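Long-range contact in 1H-3-hydroxy-4-oxoquinoline 2,4-dioxygenase (Pseudomonas putida, PDB 3IBT), which catalyses the cofactor-independent, ring-cleaving dioxygenation of 3-hydroxy-1H-quinolin-4-one to N-formylanthranilate and carbon monoxide on an alpha/beta-hydrolase fold: residues S95-Q107 with N188-L202. Residues are numbered along the deposited sequence; the frame is centred on the assembly and turned at random.
Sequences SHGCWVNIDVCEQ and NYRTWGSPLDRMDSL. Unlike the reference sequence in segment 188-202: Asp200 (reference Glu).
Trp99 is a knob from helix 97-107 set among Asn188, Tyr189, Pro195 and Arg198. Asn188 CB sits squarely over one face, 3.4 Å from the centroid of the six-membered ring, as a CH-pi contact. Tyr189, whose OH hydrogen-bonds to Leu122 O, offers its face to Trp99 CZ2 in a T-shaped pair with planes at 76°. Trp99 CZ3 meets Trp192 CD1 at 3.4 Å; the two indoles lie nearly parallel but well displaced. Further along, Ile102 CG2 packs against Leu202 CD2 at 3.6 Å.

The polar grip belongs to Arg198. With CG anti to the backbone N (chi1 174°) and a bend at chi2, its chain turns the guanidinium between Ile102 CG2 on one face and the Trp192 ring on the other. Glu106 OE1 lies in the guanidinium plane and takes bent bonds from NH1 (2.6 Å), nearly along its C-O axis, and NH2 (2.7 Å), from above the carboxylate, which is turned 74° to that plane. NH1 also makes a longer salt bridge to Asp103 OD1, 3.2 Å away.

Ser95, which probably helps bind substrate, occupies the nucleophile-elbow position between strand 89-94 and helix 97-107. The contact joins this helix to the end of helix 175-192 and to nearly parallel helix 195-200; the buried guanidinium probably has its charge offset by Asp103 and by Glu106 at the solvent edge.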
ATOM      1  N   SER A  95       1.290  -2.605  -1.396  1.00 76.53           N
ATOM      2  CA  SER A  95       2.716  -2.833  -1.289  1.00 76.18           C
ATOM      3  C   SER A  95       3.209  -2.513   0.140  1.00 75.07           C
ATOM      4  O   SER A  95       2.692  -3.084   1.098  1.00 74.66           O
ATOM      5  CB  SER A  95       3.433  -1.968  -2.336  1.00 76.15           C
ATOM      6  OG  SER A  95       4.813  -2.277  -2.362  1.00 79.43           O
ATOM      7  N   HIS A  96       4.177  -1.606   0.285  1.00 73.75           N
ATOM      8  CA  HIS A  96       4.762  -1.354   1.605  1.00 73.10           C
ATOM      9  C   HIS A  96       3.976  -0.330   2.414  1.00 72.33           C
ATOM     10  O   HIS A  96       4.303  -0.059   3.583  1.00 71.95           O
ATOM     11  CB  HIS A  96       6.269  -1.131   1.536  1.00 72.49           C
ATOM     12  CG  HIS A  96       6.958  -2.217   0.787  1.00 73.77           C
ATOM     13  ND1 HIS A  96       7.132  -3.487   1.312  1.00 76.33           N
ATOM     14  CD2 HIS A  96       7.433  -2.269  -0.481  1.00 74.87           C
ATOM     15  CE1 HIS A  96       7.730  -4.259   0.418  1.00 74.64           C
ATOM     16  NE2 HIS A  96       7.931  -3.546  -0.677  1.00 75.26           N
ATOM     17  N   GLY A  97       2.909   0.186   1.795  1.00 71.78           N
ATOM     18  CA  GLY A  97       1.874   0.930   2.512  1.00 70.71           C
ATOM     19  C   GLY A  97       1.224   0.034   3.560  1.00 70.72           C
ATOM     20  O   GLY A  97       0.703   0.512   4.553  1.00 70.87           O
ATOM     21  N   CYS A  98       1.273  -1.273   3.359  1.00 69.77           N
ATOM     22  CA  CYS A  98       0.666  -2.201   4.277  1.00 70.02           C
ATOM     23  C   CYS A  98       1.241  -2.204   5.691  1.00 69.71           C
ATOM     24  O   CYS A  98       0.466  -2.251   6.671  1.00 69.99           O
ATOM     25  CB  CYS A  98       0.757  -3.583   3.675  1.00 70.98           C
ATOM     26  SG  CYS A  98       0.042  -3.591   1.975  1.00 75.32           S
ATOM     27  N   TRP A  99       2.575  -2.177   5.809  1.00 68.55           N
ATOM     28  CA  TRP A  99       3.224  -1.912   7.091  1.00 67.66           C
ATOM     29  C   TRP A  99       2.475  -0.782   7.853  1.00 68.28           C
ATOM     30  O   TRP A  99       2.210  -0.928   9.050  1.00 68.83           O
ATOM     31  CB  TRP A  99       4.700  -1.488   6.924  1.00 67.18           C
ATOM     32  CG  TRP A  99       5.562  -2.449   6.256  1.00 65.90           C
ATOM     33  CD1 TRP A  99       6.017  -2.390   4.964  1.00 64.80           C
ATOM     34  CD2 TRP A  99       6.099  -3.646   6.830  1.00 65.47           C
ATOM     35  NE1 TRP A  99       6.785  -3.500   4.696  1.00 66.61           N
ATOM     36  CE2 TRP A  99       6.844  -4.293   5.815  1.00 64.63           C
ATOM     37  CE3 TRP A  99       5.981  -4.262   8.091  1.00 64.21           C
ATOM     38  CZ2 TRP A  99       7.495  -5.514   6.024  1.00 63.80           C
ATOM     39  CZ3 TRP A  99       6.636  -5.496   8.301  1.00 66.20           C
ATOM     40  CH2 TRP A  99       7.382  -6.102   7.269  1.00 64.18           C
ATOM     41  N   VAL A 100       2.149   0.330   7.180  1.00 67.48           N
ATOM     42  CA  VAL A 100       1.338   1.409   7.802  1.00 67.65           C
ATOM     43  C   VAL A 100      -0.097   0.942   8.191  1.00 67.85           C
ATOM     44  O   VAL A 100      -0.552   1.125   9.312  1.00 67.25           O
ATOM     45  CB  VAL A 100       1.266   2.670   6.863  1.00 67.46           C
ATOM     46  CG1 VAL A 100       0.442   3.786   7.473  1.00 66.71           C
ATOM     47  CG2 VAL A 100       2.680   3.147   6.460  1.00 66.90           C
ATOM     48  N   ASN A 101      -0.788   0.332   7.235  1.00 68.46           N
ATOM     49  CA  ASN A 101      -2.083  -0.291   7.452  1.00 69.57           C
ATOM     50  C   ASN A 101      -2.135  -1.151   8.736  1.00 70.34           C
ATOM     51  O   ASN A 101      -2.956  -0.895   9.641  1.00 70.91           O
ATOM     52  CB  ASN A 101      -2.414  -1.138   6.222  1.00 69.47           C
ATOM     53  CG  ASN A 101      -3.838  -1.640   6.213  1.00 71.16           C
ATOM     54  OD1 ASN A 101      -4.512  -1.687   7.255  1.00 73.37           O
ATOM     55  ND2 ASN A 101      -4.313  -2.037   5.027  1.00 69.81           N
ATOM     56  N   ILE A 102      -1.244  -2.142   8.831  1.00 70.02           N
ATOM     57  CA  ILE A 102      -1.244  -3.017   9.983  1.00 69.85           C
ATOM     58  C   ILE A 102      -0.902  -2.293  11.277  1.00 70.49           C
ATOM     59  O   ILE A 102      -1.408  -2.636  12.349  1.00 70.49           O
ATOM     60  CB  ILE A 102      -0.354  -4.235   9.744  1.00 69.45           C
ATOM     61  CG1 ILE A 102      -0.920  -4.990   8.562  1.00 69.63           C
ATOM     62  CG2 ILE A 102      -0.366  -5.189  10.924  1.00 67.91           C
ATOM     63  CD1 ILE A 102      -2.345  -5.404   8.749  1.00 68.27           C
ATOM     64  N   ASP A 103      -0.062  -1.273  11.183  1.00 71.34           N
ATOM     65  CA  ASP A 103       0.266  -0.479  12.365  1.00 72.38           C
ATOM     66  C   ASP A 103      -1.009   0.140  12.947  1.00 72.58           C
ATOM     67  O   ASP A 103      -1.206   0.199  14.169  1.00 72.27           O
ATOM     68  CB  ASP A 103       1.278   0.621  12.038  1.00 72.55           C
ATOM     69  CG  ASP A 103       2.105   1.037  13.265  1.00 75.49           C
ATOM     70  OD1 ASP A 103       2.568   0.134  14.002  1.00 80.86           O
ATOM     71  OD2 ASP A 103       2.312   2.252  13.508  1.00 75.96           O
ATOM     72  N   VAL A 104      -1.891   0.578  12.056  1.00 72.94           N
ATOM     73  CA  VAL A 104      -3.070   1.287  12.496  1.00 72.79           C
ATOM     74  C   VAL A 104      -4.043   0.274  13.057  1.00 73.28           C
ATOM     75  O   VAL A 104      -4.644   0.519  14.093  1.00 73.37           O
ATOM     76  CB  VAL A 104      -3.655   2.137  11.384  1.00 72.55           C
ATOM     77  CG1 VAL A 104      -5.023   2.614  11.752  1.00 71.55           C
ATOM     78  CG2 VAL A 104      -2.738   3.300  11.106  1.00 70.65           C
ATOM     79  N   CYS A 105      -4.147  -0.883  12.415  1.00 73.57           N
ATOM     80  CA  CYS A 105      -4.976  -1.951  12.962  1.00 74.15           C
ATOM     81  C   CYS A 105      -4.514  -2.310  14.352  1.00 74.72           C
ATOM     82  O   CYS A 105      -5.309  -2.759  15.172  1.00 74.81           O
ATOM     83  CB  CYS A 105      -4.932  -3.188  12.091  1.00 73.95           C
ATOM     84  SG  CYS A 105      -5.964  -3.097  10.612  1.00 74.79           S
ATOM     85  N   GLU A 106      -3.222  -2.106  14.607  1.00 75.31           N
ATOM     86  CA  GLU A 106      -2.635  -2.417  15.907  1.00 75.90           C
ATOM     87  C   GLU A 106      -2.763  -1.252  16.881  1.00 75.49           C
ATOM     88  O   GLU A 106      -2.897  -1.481  18.086  1.00 75.71           O
ATOM     89  CB  GLU A 106      -1.162  -2.828  15.781  1.00 76.04           C
ATOM     90  CG  GLU A 106      -0.582  -3.569  17.023  1.00 77.16           C
ATOM     91  CD  GLU A 106       0.961  -3.586  17.084  1.00 77.39           C
ATOM     92  OE1 GLU A 106       1.604  -3.376  16.031  1.00 79.59           O
ATOM     93  OE2 GLU A 106       1.543  -3.820  18.178  1.00 78.27           O
ATOM     94  N   GLN A 107      -2.713  -0.015  16.368  1.00 74.88           N
ATOM     95  CA  GLN A 107      -2.763   1.181  17.225  1.00 74.05           C
ATOM     96  C   GLN A 107      -4.168   1.409  17.734  1.00 73.43           C
ATOM     97  O   GLN A 107      -4.375   1.500  18.932  1.00 73.54           O
ATOM     98  CB  GLN A 107      -2.189   2.427  16.532  1.00 74.08           C
ATOM     99  CG  GLN A 107      -0.629   2.547  16.596  1.00 74.43           C
ATOM    100  CD  GLN A 107      -0.100   3.984  16.362  1.00 74.64           C
ATOM    101  OE1 GLN A 107       0.768   4.213  15.507  1.00 75.06           O
ATOM    102  NE2 GLN A 107      -0.635   4.949  17.120  1.00 73.67           N
ATOM    103  N   ASN A 188      11.753  -2.427   8.178  1.00 69.01           N
ATOM    104  CA  ASN A 188      10.597  -3.191   8.634  1.00 68.11           C
ATOM    105  C   ASN A 188      10.827  -4.693   8.513  1.00 68.11           C
ATOM    106  O   ASN A 188      10.507  -5.468   9.420  1.00 67.84           O
ATOM    107  CB  ASN A 188       9.350  -2.794   7.860  1.00 68.36           C
ATOM    108  CG  ASN A 188       8.995  -1.339   8.018  1.00 66.70           C
ATOM    109  OD1 ASN A 188       8.823  -0.866   9.126  1.00 67.89           O
ATOM    110  ND2 ASN A 188       8.892  -0.624   6.912  1.00 63.03           N
ATOM    111  N   TYR A 189      11.392  -5.114   7.399  1.00 67.79           N
ATOM    112  CA  TYR A 189      11.705  -6.533   7.288  1.00 68.26           C
ATOM    113  C   TYR A 189      12.601  -7.042   8.404  1.00 68.37           C
ATOM    114  O   TYR A 189      12.365  -8.131   8.925  1.00 68.04           O
ATOM    115  CB  TYR A 189      12.285  -6.858   5.929  1.00 67.86           C
ATOM    116  CG  TYR A 189      11.191  -6.988   4.914  1.00 66.94           C
ATOM    117  CD1 TYR A 189      10.748  -5.885   4.221  1.00 64.77           C
ATOM    118  CD2 TYR A 189      10.575  -8.212   4.683  1.00 65.89           C
ATOM    119  CE1 TYR A 189       9.751  -5.997   3.308  1.00 65.58           C
ATOM    120  CE2 TYR A 189       9.580  -8.323   3.763  1.00 66.90           C
ATOM    121  CZ  TYR A 189       9.175  -7.202   3.084  1.00 65.48           C
ATOM    122  OH  TYR A 189       8.159  -7.278   2.178  1.00 67.94           O
ATOM    123  N   ARG A 190      13.577  -6.206   8.787  1.00 68.73           N
ATOM    124  CA  ARG A 190      14.581  -6.499   9.817  1.00 68.22           C
ATOM    125  C   ARG A 190      13.952  -6.534  11.171  1.00 67.76           C
ATOM    126  O   ARG A 190      14.411  -7.229  12.044  1.00 67.72           O
ATOM    127  CB  ARG A 190      15.633  -5.402   9.847  1.00 68.39           C
ATOM    128  CG  ARG A 190      16.366  -5.218   8.551  1.00 71.09           C
ATOM    129  CD  ARG A 190      17.841  -5.702   8.597  1.00 75.54           C
ATOM    130  NE  ARG A 190      18.564  -5.207   7.420  1.00 78.69           N
ATOM    131  CZ  ARG A 190      18.852  -3.912   7.187  1.00 82.31           C
ATOM    132  NH1 ARG A 190      18.506  -2.917   8.042  1.00 80.55           N
ATOM    133  NH2 ARG A 190      19.499  -3.603   6.072  1.00 83.81           N
ATOM    134  N   THR A 191      12.899  -5.754  11.359  1.00 67.72           N
ATOM    135  CA  THR A 191      12.209  -5.735  12.633  1.00 67.14           C
ATOM    136  C   THR A 191      11.325  -6.974  12.813  1.00 67.04           C
ATOM    137  O   THR A 191      11.383  -7.644  13.845  1.00 65.98           O
ATOM    138  CB  THR A 191      11.417  -4.426  12.748  1.00 67.21           C
ATOM    139  OG1 THR A 191      12.355  -3.349  12.667  1.00 67.49           O
ATOM    140  CG2 THR A 191      10.603  -4.330  14.061  1.00 66.12           C
ATOM    141  N   TRP A 192      10.536  -7.280  11.786  1.00 67.69           N
ATOM    142  CA  TRP A 192       9.416  -8.203  11.917  1.00 67.80           C
ATOM    143  C   TRP A 192       9.717  -9.519  11.276  1.00 68.46           C
ATOM    144  O   TRP A 192       9.066 -10.542  11.576  1.00 68.57           O
ATOM    145  CB  TRP A 192       8.197  -7.603  11.264  1.00 68.02           C
ATOM    146  CG  TRP A 192       7.771  -6.315  11.907  1.00 68.55           C
ATOM    147  CD1 TRP A 192       7.954  -5.063  11.424  1.00 68.63           C
ATOM    148  CD2 TRP A 192       7.106  -6.169  13.169  1.00 69.41           C
ATOM    149  NE1 TRP A 192       7.455  -4.131  12.317  1.00 69.35           N
ATOM    150  CE2 TRP A 192       6.927  -4.785  13.392  1.00 68.16           C
ATOM    151  CE3 TRP A 192       6.644  -7.083  14.138  1.00 70.46           C
ATOM    152  CZ2 TRP A 192       6.304  -4.283  14.525  1.00 68.24           C
ATOM    153  CZ3 TRP A 192       6.016  -6.583  15.274  1.00 69.50           C
ATOM    154  CH2 TRP A 192       5.856  -5.187  15.457  1.00 69.14           C
ATOM    155  N   GLY A 193      10.715  -9.500  10.390  1.00 68.80           N
ATOM    156  CA  GLY A 193      11.098 -10.687   9.638  1.00 68.01           C
ATOM    157  C   GLY A 193      10.335 -10.642   8.336  1.00 68.56           C
ATOM    158  O   GLY A 193      10.946 -10.637   7.273  1.00 69.92           O
ATOM    159  N   SER A 194       9.002 -10.575   8.398  1.00 67.47           N
ATOM    160  CA  SER A 194       8.205 -10.588   7.202  1.00 66.41           C
ATOM    161  C   SER A 194       6.860 -10.043   7.541  1.00 66.50           C
ATOM    162  O   SER A 194       6.438 -10.101   8.696  1.00 66.83           O
ATOM    163  CB  SER A 194       7.992 -12.042   6.772  1.00 66.29           C
ATOM    164  OG  SER A 194       7.261 -12.700   7.788  1.00 63.78           O
ATOM    165  N   PRO A 195       6.136  -9.553   6.532  1.00 66.56           N
ATOM    166  CA  PRO A 195       4.716  -9.326   6.696  1.00 66.64           C
ATOM    167  C   PRO A 195       4.003 -10.453   7.430  1.00 68.54           C
ATOM    168  O   PRO A 195       3.220 -10.182   8.315  1.00 69.50           O
ATOM    169  CB  PRO A 195       4.233  -9.251   5.286  1.00 65.34           C
ATOM    170  CG  PRO A 195       5.325  -8.666   4.570  1.00 65.48           C
ATOM    171  CD  PRO A 195       6.594  -9.151   5.198  1.00 66.14           C
ATOM    172  N   LEU A 196       4.246 -11.710   7.094  1.00 70.60           N
ATOM    173  CA  LEU A 196       3.558 -12.792   7.812  1.00 72.56           C
ATOM    174  C   LEU A 196       3.790 -12.812   9.336  1.00 74.09           C
ATOM    175  O   LEU A 196       2.849 -13.069  10.103  1.00 75.09           O
ATOM    176  CB  LEU A 196       3.912 -14.154   7.229  1.00 72.14           C
ATOM    177  CG  LEU A 196       3.276 -14.372   5.863  1.00 72.72           C
ATOM    178  CD1 LEU A 196       4.191 -15.362   5.119  1.00 73.20           C
ATOM    179  CD2 LEU A 196       1.790 -14.839   5.983  1.00 70.63           C
ATOM    180  N   ASP A 197       5.031 -12.571   9.764  1.00 74.97           N
ATOM    181  CA  ASP A 197       5.356 -12.501  11.183  1.00 76.05           C
ATOM    182  C   ASP A 197       4.760 -11.268  11.793  1.00 76.45           C
ATOM    183  O   ASP A 197       4.206 -11.315  12.882  1.00 76.96           O
ATOM    184  CB  ASP A 197       6.864 -12.454  11.392  1.00 76.57           C
ATOM    185  CG  ASP A 197       7.546 -13.760  11.030  1.00 78.92           C
ATOM    186  OD1 ASP A 197       6.901 -14.622  10.414  1.00 82.77           O
ATOM    187  OD2 ASP A 197       8.735 -13.944  11.375  1.00 82.98           O
ATOM    188  N   ARG A 198       4.896 -10.141  11.114  1.00 76.86           N
ATOM    189  CA  ARG A 198       4.218  -8.936  11.571  1.00 77.79           C
ATOM    190  C   ARG A 198       2.772  -9.250  12.007  1.00 79.05           C
ATOM    191  O   ARG A 198       2.409  -9.028  13.166  1.00 79.19           O
ATOM    192  CB  ARG A 198       4.258  -7.871  10.467  1.00 77.48           C
ATOM    193  CG  ARG A 198       3.490  -6.628  10.738  1.00 74.56           C
ATOM    194  CD  ARG A 198       3.818  -6.118  12.080  1.00 74.41           C
ATOM    195  NE  ARG A 198       3.383  -4.739  12.292  1.00 74.33           N
ATOM    196  CZ  ARG A 198       2.767  -4.345  13.399  1.00 74.10           C
ATOM    197  NH1 ARG A 198       2.411  -3.074  13.561  1.00 74.44           N
ATOM    198  NH2 ARG A 198       2.502  -5.239  14.349  1.00 73.99           N
HETATM  199  N   MSE A 199       1.997  -9.818  11.080  1.00 80.37           N
HETATM  200  CA  MSE A 199       0.569 -10.053  11.228  1.00 82.92           C
HETATM  201  C   MSE A 199       0.304 -11.075  12.313  1.00 81.73           C
HETATM  202  O   MSE A 199      -0.569 -10.889  13.180  1.00 81.94           O
HETATM  203  CB  MSE A 199      -0.056 -10.491   9.885  1.00 81.84           C
HETATM  204  CG  MSE A 199      -0.148  -9.364   8.834  1.00 83.95           C
HETATM  205 SE   MSE A 199      -0.944  -9.779   7.027  1.00 91.81          SE
HETATM  206  CE  MSE A 199       0.462 -10.971   6.253  1.00 89.92           C
ATOM    207  N   ASP A 200       1.086 -12.139  12.288  1.00 81.46           N
ATOM    208  CA  ASP A 200       0.962 -13.189  13.261  1.00 81.54           C
ATOM    209  C   ASP A 200       1.203 -12.676  14.716  1.00 80.82           C
ATOM    210  O   ASP A 200       0.844 -13.330  15.692  1.00 80.42           O
ATOM    211  CB  ASP A 200       1.925 -14.311  12.857  1.00 82.49           C
ATOM    212  CG  ASP A 200       1.407 -15.731  13.224  1.00 86.51           C
ATOM    213  OD1 ASP A 200       0.373 -15.841  13.956  1.00 91.09           O
ATOM    214  OD2 ASP A 200       2.050 -16.741  12.782  1.00 88.40           O
ATOM    215  N   SER A 201       1.755 -11.477  14.870  1.00 80.41           N
ATOM    216  CA  SER A 201       2.104 -10.994  16.190  1.00 79.96           C
ATOM    217  C   SER A 201       1.186  -9.906  16.683  1.00 79.42           C
ATOM    218  O   SER A 201       1.435  -9.311  17.734  1.00 79.67           O
ATOM    219  CB  SER A 201       3.543 -10.492  16.213  1.00 80.30           C
ATOM    220  OG  SER A 201       3.597  -9.199  15.649  1.00 81.15           O
ATOM    221  N   LEU A 202       0.139  -9.610  15.929  1.00 78.79           N
ATOM    222  CA  LEU A 202      -0.912  -8.759  16.482  1.00 78.16           C
ATOM    223  C   LEU A 202      -1.613  -9.567  17.583  1.00 78.51           C
ATOM    224  O   LEU A 202      -1.802 -10.787  17.445  1.00 78.34           O
ATOM    225  CB  LEU A 202      -1.910  -8.307  15.417  1.00 77.45           C
ATOM    226  CG  LEU A 202      -1.405  -7.713  14.104  1.00 75.13           C
ATOM    227  CD1 LEU A 202      -2.477  -7.809  13.098  1.00 73.76           C
ATOM    228  CD2 LEU A 202      -1.055  -6.299  14.264  1.00 73.41           C
TER